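Local structure of multisubunit Na+/H+ antiporter, D subunit (Anoxybacillus flavithermus, 6Z16) at residues A176-L180 / I208-F212; A307-M311 / Y329-D333. The protein probably takes part in exchanging sodium ions for protons across the cell membrane as one subunit of a multisubunit antiporter related to the proton-pumping subunits of respiratory complex I. One frame throughout, in Å; residues are numbered along the deposited sequence.

Contact 1 (A176-L180 / I208-F212); sequences AVAYL and IAVLF
A176 sets its methyl group between two side chains of the facing helix, the ring of F212 and the isobutyl group of L211. The methyl lies over one face of the phenyl ring, with CB of A176 3.9 Å from CE1 of F212, and it meets L211 through the branch CD2, 3.8 Å from CB of A176. A small residue suits this place, because both larger neighbours reach across the interface and converge on it. The same ring is used a second time: L180, its CG anti to the backbone N (chi1 -172°), crosses F212 at about a right angle and so brings its methyl CD2 to the ring's edge, near the plane, 3.8 Å from CE2 of F212. The segments belong to helices 153-183 and 203-219, predicted to be transmembrane and part of the region shared with the antiporter-like subunits of complex I, and they run antiparallel at 160° with their axes 10.2 Å apart. No hydrogen bond links them; aliphatic and aromatic groups fill the interface, as expected between helices buried in a membrane protein. On the other flank I208 and L211 both cross the side chain of Y179 at about a right angle. L211 touches the ring's edge through the same CD2 that meets A176. I208 approaches the ring obliquely with CD1, the end of its longer branch, which lies 3.6 Å from CB of Y179; its shorter branch, CG2, rests more loosely near CB of L180 and the carbonyl oxygen of A176. A beta-branched isoleucine can serve both places at once. Beyond this pair of helices, L180 packs on L192 and I196 of helix 189-198, while Y179 and I208 meet M747 and I750 of a neighbouring subunit.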
loop_
_atom_site.group_PDB
_atom_site.type_symbol
_atom_site.label_atom_id
_atom_site.label_comp_id
_atom_site.label_asym_id
_atom_site.label_seq_id
_atom_site.Cartn_x
_atom_site.Cartn_y
_atom_site.Cartn_z
ATOM N N ALA D 176 21.097 -3.006 52.563
ATOM C CA ALA D 176 21.596 -1.806 53.235
ATOM C C ALA D 176 21.268 -0.541 52.447
ATOM O O ALA D 176 20.869 0.478 53.033
ATOM C CB ALA D 176 23.100 -1.927 53.458
ATOM N N VAL D 177 21.429 -0.593 51.118
ATOM C CA VAL D 177 21.049 0.528 50.257
ATOM C C VAL D 177 19.549 0.795 50.351
ATOM O O VAL D 177 19.113 1.953 50.381
ATOM C CB VAL D 177 21.507 0.251 48.808
ATOM C CG1 VAL D 177 20.932 1.251 47.829
ATOM C CG2 VAL D 177 23.011 0.305 48.726
ATOM N N ALA D 178 18.747 -0.271 50.476
ATOM C CA ALA D 178 17.296 -0.123 50.603
ATOM C C ALA D 178 16.904 0.586 51.896
ATOM O O ALA D 178 16.080 1.512 51.881
ATOM C CB ALA D 178 16.629 -1.493 50.531
ATOM N N TYR D 179 17.490 0.160 53.022
ATOM C CA TYR D 179 17.235 0.806 54.311
ATOM C C TYR D 179 17.647 2.272 54.300
ATOM O O TYR D 179 16.899 3.145 54.771
ATOM C CB TYR D 179 18.007 0.090 55.407
ATOM C CG TYR D 179 17.592 -1.318 55.739
ATOM C CD1 TYR D 179 16.315 -1.778 55.480
ATOM C CD2 TYR D 179 18.508 -2.201 56.281
ATOM C CE1 TYR D 179 15.958 -3.080 55.783
ATOM C CE2 TYR D 179 18.165 -3.494 56.578
ATOM C CZ TYR D 179 16.890 -3.929 56.330
ATOM O OH TYR D 179 16.552 -5.224 56.633
ATOM N N LEU D 180 18.832 2.565 53.759
ATOM C CA LEU D 180 19.315 3.939 53.772
ATOM C C LEU D 180 18.527 4.822 52.810
ATOM O O LEU D 180 18.369 6.022 53.067
ATOM C CB LEU D 180 20.811 3.961 53.457
ATOM C CG LEU D 180 21.555 5.287 53.595
ATOM C CD1 LEU D 180 21.438 5.823 55.005
ATOM C CD2 LEU D 180 22.996 5.070 53.250
ATOM N N ILE D 208 22.437 1.154 60.528
ATOM C CA ILE D 208 22.806 0.970 59.124
ATOM C C ILE D 208 24.316 1.117 58.937
ATOM O O ILE D 208 24.904 0.439 58.086
ATOM C CB ILE D 208 22.013 1.924 58.208
ATOM C CG1 ILE D 208 20.514 1.768 58.432
ATOM C CG2 ILE D 208 22.239 1.617 56.748
ATOM C CD1 ILE D 208 20.028 0.353 58.376
ATOM N N ALA D 209 24.968 1.959 59.748
ATOM C CA ALA D 209 26.426 2.039 59.732
ATOM C C ALA D 209 27.064 0.719 60.149
ATOM O O ALA D 209 28.049 0.281 59.540
ATOM C CB ALA D 209 26.894 3.167 60.643
ATOM N N VAL D 210 26.501 0.059 61.165
ATOM C CA VAL D 210 26.989 -1.267 61.549
ATOM C C VAL D 210 26.744 -2.286 60.434
ATOM O O VAL D 210 27.588 -3.164 60.184
ATOM C CB VAL D 210 26.348 -1.686 62.886
ATOM C CG1 VAL D 210 26.696 -3.109 63.260
ATOM C CG2 VAL D 210 26.815 -0.770 63.983
ATOM N N LEU D 211 25.635 -2.147 59.702
ATOM C CA LEU D 211 25.382 -3.044 58.573
ATOM C C LEU D 211 26.383 -2.832 57.435
ATOM O O LEU D 211 26.821 -3.801 56.798
ATOM C CB LEU D 211 23.947 -2.865 58.084
ATOM C CG LEU D 211 23.466 -3.744 56.934
ATOM C CD1 LEU D 211 23.650 -5.208 57.250
ATOM C CD2 LEU D 211 22.008 -3.451 56.706
ATOM N N PHE D 212 26.780 -1.579 57.184
ATOM C CA PHE D 212 27.830 -1.324 56.198
ATOM C C PHE D 212 29.182 -1.860 56.647
ATOM O O PHE D 212 29.976 -2.288 55.803
ATOM C CB PHE D 212 27.975 0.164 55.883
ATOM C CG PHE D 212 26.898 0.717 55.005
ATOM C CD1 PHE D 212 26.786 0.300 53.692
ATOM C CD2 PHE D 212 26.061 1.718 55.458
ATOM C CE1 PHE D 212 25.810 0.817 52.872
ATOM C CE2 PHE D 212 25.090 2.245 54.643
ATOM C CZ PHE D 212 24.964 1.795 53.348
#

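Contact 2 (A307-M311 / Y329-D333); sequences AVGVM and YLLQD
Apolar packing centres on the ring of Y329, which meets helix 296-315 with an edge and with one face. CG of M311 lies in the ring plane, 3.6 Å from CD2 of Y329, while V310 places its methyl CG1 over one face, offset toward the rim. The small methyl of A307 lets the ring come close, with CE2 of Y329 3.8 Å from CB of A307. M311 then bends at chi3 (-83°): its sulfur SD reaches CD1 of L330 at 3.6 Å, and its methyl CE turns toward the carboxylate of D333. A flexible, unbranched methionine suits a place with three such different neighbours.

The polar element is D333, whose carboxylate lies against the methyl of A307. No hydrogen bond crosses between the segments; OD1 of D333 is held instead by a salt bridge with K337, and a long, weak ion pair joins OD2 to K250.

Two antiparallel helices (163°) joined by a short connection form a transmembrane helical hairpin, here within the family region shared with the antiporter-like subunits of complex I.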
loop_
_atom_site.group_PDB
_atom_site.type_symbol
_atom_site.label_atom_id
_atom_site.label_comp_id
_atom_site.label_asym_id
_atom_site.label_seq_id
_atom_site.Cartn_x
_atom_site.Cartn_y
_atom_site.Cartn_z
ATOM N N ALA D 307 47.641 -6.883 58.075
ATOM C CA ALA D 307 47.799 -5.509 57.610
ATOM C C ALA D 307 46.460 -4.808 57.432
ATOM O O ALA D 307 46.360 -3.596 57.683
ATOM C CB ALA D 307 48.584 -5.486 56.308
ATOM N N VAL D 308 45.420 -5.552 57.034
ATOM C CA VAL D 308 44.075 -4.979 56.979
ATOM C C VAL D 308 43.608 -4.581 58.374
ATOM O O VAL D 308 43.018 -3.508 58.560
ATOM C CB VAL D 308 43.101 -5.949 56.279
ATOM C CG1 VAL D 308 41.679 -5.482 56.402
ATOM C CG2 VAL D 308 43.424 -6.031 54.806
ATOM N N GLY D 309 43.932 -5.398 59.383
ATOM C CA GLY D 309 43.590 -5.040 60.756
ATOM C C GLY D 309 44.286 -3.783 61.247
ATOM O O GLY D 309 43.677 -2.956 61.935
ATOM N N VAL D 310 45.560 -3.613 60.880
ATOM C CA VAL D 310 46.299 -2.402 61.255
ATOM C C VAL D 310 45.692 -1.166 60.590
ATOM O O VAL D 310 45.551 -0.104 61.219
ATOM C CB VAL D 310 47.792 -2.561 60.907
ATOM C CG1 VAL D 310 48.565 -1.292 61.220
ATOM C CG2 VAL D 310 48.385 -3.726 61.660
ATOM N N MET D 311 45.287 -1.295 59.321
ATOM C CA MET D 311 44.667 -0.168 58.625
ATOM C C MET D 311 43.311 0.196 59.218
ATOM O O MET D 311 42.978 1.381 59.330
ATOM C CB MET D 311 44.523 -0.488 57.143
ATOM C CG MET D 311 45.827 -0.526 56.412
ATOM S SD MET D 311 45.613 -0.803 54.663
ATOM C CE MET D 311 45.443 -2.565 54.559
ATOM N N TYR D 329 50.391 3.480 54.942
ATOM C CA TYR D 329 50.454 2.036 55.108
ATOM C C TYR D 329 49.603 1.320 54.068
ATOM O O TYR D 329 49.986 0.243 53.602
ATOM C CB TYR D 329 50.017 1.671 56.525
ATOM C CG TYR D 329 50.340 0.259 56.922
ATOM C CD1 TYR D 329 51.623 -0.092 57.304
ATOM C CD2 TYR D 329 49.375 -0.725 56.896
ATOM C CE1 TYR D 329 51.930 -1.383 57.658
ATOM C CE2 TYR D 329 49.673 -2.020 57.249
ATOM C CZ TYR D 329 50.952 -2.343 57.629
ATOM O OH TYR D 329 51.264 -3.633 57.986
ATOM N N LEU D 330 48.499 1.943 53.638
ATOM C CA LEU D 330 47.629 1.369 52.616
ATOM C C LEU D 330 48.338 1.242 51.277
ATOM O O LEU D 330 48.335 0.162 50.661
ATOM C CB LEU D 330 46.371 2.229 52.495
ATOM C CG LEU D 330 45.322 1.992 51.410
ATOM C CD1 LEU D 330 44.790 0.576 51.401
ATOM C CD2 LEU D 330 44.185 2.968 51.628
ATOM N N LEU D 331 48.965 2.337 50.826
ATOM C CA LEU D 331 49.653 2.334 49.533
ATOM C C LEU D 331 50.802 1.330 49.513
ATOM O O LEU D 331 50.894 0.473 48.606
ATOM C CB LEU D 331 50.170 3.737 49.224
ATOM C CG LEU D 331 49.137 4.857 49.149
ATOM C CD1 LEU D 331 49.823 6.190 48.933
ATOM C CD2 LEU D 331 48.106 4.606 48.076
ATOM N N GLN D 332 51.664 1.388 50.544
ATOM C CA GLN D 332 52.811 0.488 50.543
ATOM C C GLN D 332 52.386 -0.960 50.739
ATOM O O GLN D 332 53.053 -1.865 50.233
ATOM C CB GLN D 332 53.841 0.906 51.602
ATOM C CG GLN D 332 53.474 0.682 53.065
ATOM C CD GLN D 332 53.889 -0.694 53.577
ATOM O OE1 GLN D 332 54.854 -1.284 53.092
ATOM N NE2 GLN D 332 53.149 -1.215 54.542
ATOM N N ASP D 333 51.255 -1.204 51.411
ATOM C CA ASP D 333 50.854 -2.581 51.643
ATOM C C ASP D 333 50.239 -3.214 50.409
ATOM O O ASP D 333 50.441 -4.414 50.193
ATOM C CB ASP D 333 49.890 -2.660 52.820
ATOM C CG ASP D 333 49.599 -4.084 53.222
ATOM O OD1 ASP D 333 50.528 -4.763 53.706
ATOM O OD2 ASP D 333 48.441 -4.521 53.082
#

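Overall arrangement
Both contacts lie within the one region shared with the antiporter-like subunits of complex I and follow one another along the chain: contact 1 joins helices 153-183 and 203-219, and contact 2 joins helices 296-315 and 320-351. Their centres are about 25 Å apart and their nearest atoms about 12 Å; they do not touch, and the four segments lie on four different helices. The centre of contact 2 is about 9 Å from the centre of the chain, that of contact 1 about 23 Å. Contact 1 thus lies on a side where other chains pack, whereas contact 2 lies deeper, where no other chain touches its segments and D333 is paired with K337.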